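Soluble lytic murein transglycosylase (Pseudomonas aeruginosa, PDB 5OHU) is a lytic transglycosylase that turns over peptidoglycan, the cell-wall polymer, in both exolytic and endolytic fashion. Local coordinates at residues 299-302 and 308-311. Numbering follows the deposited sequence.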
loop_
_atom_site.group_PDB
_atom_site.type_symbol
_atom_site.label_atom_id
_atom_site.label_comp_id
_atom_site.label_asym_id
_atom_site.label_seq_id
_atom_site.Cartn_x
_atom_site.Cartn_y
_atom_site.Cartn_z
ATOM N N GLN A 299 11.522 -26.446 9.228
ATOM C CA GLN A 299 12.011 -27.412 8.258
ATOM C C GLN A 299 12.047 -26.839 6.841
ATOM O O GLN A 299 12.930 -27.198 6.051
ATOM C CB GLN A 299 11.128 -28.660 8.309
ATOM C CG GLN A 299 11.434 -29.716 7.265
ATOM C CD GLN A 299 12.686 -30.498 7.594
ATOM O OE1 GLN A 299 13.168 -30.470 8.728
ATOM N NE2 GLN A 299 13.220 -31.201 6.606
ATOM N N TYR A 300 11.119 -25.955 6.484
ATOM C CA TYR A 300 11.057 -25.504 5.104
ATOM C C TYR A 300 11.678 -24.131 4.880
ATOM O O TYR A 300 11.734 -23.679 3.736
ATOM C CB TYR A 300 9.612 -25.567 4.597
ATOM C CG TYR A 300 9.262 -27.013 4.288
ATOM C CD1 TYR A 300 9.615 -27.581 3.076
ATOM C CD2 TYR A 300 8.660 -27.835 5.242
ATOM C CE1 TYR A 300 9.346 -28.912 2.799
ATOM C CE2 TYR A 300 8.386 -29.175 4.972
ATOM C CZ TYR A 300 8.733 -29.703 3.745
ATOM O OH TYR A 300 8.477 -31.023 3.448
ATOM N N ASP A 301 12.188 -23.478 5.928
ATOM C CA ASP A 301 13.039 -22.315 5.715
ATOM C C ASP A 301 14.175 -22.322 6.734
ATOM O O ASP A 301 14.321 -21.382 7.530
ATOM C CB ASP A 301 12.212 -21.030 5.781
ATOM C CG ASP A 301 12.949 -19.818 5.211
ATOM O OD1 ASP A 301 13.933 -20.013 4.466
ATOM O OD2 ASP A 301 12.516 -18.669 5.468
ATOM N N PRO A 302 15.009 -23.362 6.744
ATOM C CA PRO A 302 16.075 -23.413 7.759
ATOM C C PRO A 302 17.061 -22.258 7.660
ATOM O O PRO A 302 17.628 -21.852 8.685
ATOM C CB PRO A 302 16.752 -24.765 7.480
ATOM C CG PRO A 302 16.523 -24.991 6.023
ATOM C CD PRO A 302 15.129 -24.459 5.762
ATOM N N THR A 308 9.024 -12.849 5.619
ATOM C CA THR A 308 7.694 -12.989 6.201
ATOM C C THR A 308 7.616 -14.221 7.099
ATOM O O THR A 308 7.020 -14.171 8.182
ATOM C CB THR A 308 6.641 -13.059 5.100
ATOM O OG1 THR A 308 6.772 -11.905 4.266
ATOM C CG2 THR A 308 5.215 -13.064 5.722
ATOM N N VAL A 309 8.246 -15.326 6.685
ATOM C CA VAL A 309 8.215 -16.534 7.504
ATOM C C VAL A 309 9.092 -16.369 8.734
ATOM O O VAL A 309 8.772 -16.893 9.806
ATOM C CB VAL A 309 8.640 -17.770 6.677
ATOM C CG1 VAL A 309 8.746 -19.004 7.570
ATOM C CG2 VAL A 309 7.662 -18.015 5.525
ATOM N N THR A 310 10.211 -15.664 8.604
ATOM C CA THR A 310 11.087 -15.464 9.751
ATOM C C THR A 310 10.392 -14.650 10.826
ATOM O O THR A 310 10.482 -14.973 12.014
ATOM C CB THR A 310 12.367 -14.754 9.315
ATOM O OG1 THR A 310 12.988 -15.514 8.277
ATOM C CG2 THR A 310 13.321 -14.629 10.469
ATOM N N GLU A 311 9.701 -13.588 10.421
ATOM C CA GLU A 311 9.036 -12.717 11.378
ATOM C C GLU A 311 7.865 -13.428 12.048
ATOM O O GLU A 311 7.619 -13.232 13.241
ATOM C CB GLU A 311 8.559 -11.435 10.679
ATOM C CG GLU A 311 9.671 -10.503 10.216
ATOM C CD GLU A 311 9.184 -9.079 9.913
ATOM O OE1 GLU A 311 8.285 -8.932 9.051
ATOM O OE2 GLU A 311 9.709 -8.107 10.514
HETATM O O HOH W 1 12.233 -18.320 7.947
#
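The carboxylate of D301 faces V309 and T310 across the loop that joins helix 293-300 to helix 307-319; direct contact is sparse and one water spans the gap. D301 is the first residue to leave helical geometry, and its CB points toward the second helix, lying 4.4 Å from V309 CG1. From there CG stands anti to the backbone N (chi1 -165°), which sets it beside the carbonyl carbon and the carboxylate near the N-H groups of R305 and D306. OD1 accepts the backbone N-H of R305 and has a long, weak ion pair with R279. OD2 reaches farther across and lies opposite V309 CB, a loose approach at 4.2 Å. The same oxygen accepts the backbone N-H of D306 and a hydrogen bond from a water 2.5 Å from D301 OD2.

That water also donates to the T310 hydroxyl, at 2.9 Å from T310 OG1, and fills the step between two oxygens that do not meet directly, D301 OD2 and T310 OG1 being 4.3 Å apart. Its two bonds open at about 102°, close to the natural angle of a water molecule, and V309 CG1 lies beside it at 3.6 Å. T310 OG1 donates to the D306 carbonyl one turn earlier, which fixes the hydroxyl's rotation, and accepts from the water.

The contact thus joins the loop that follows helix 293-300 to the first turn of helix 307-319, two consecutive helices of the all-helical scaffold, and the D301 carbonyl adds a bond to R313 farther along the second helix. Both carboxylate oxygens of this buried side chain are satisfied by backbone N-H groups; these donors just ahead of helix 307-319, the water and, weakly, R279 would be expected to favour the ionised form of D301.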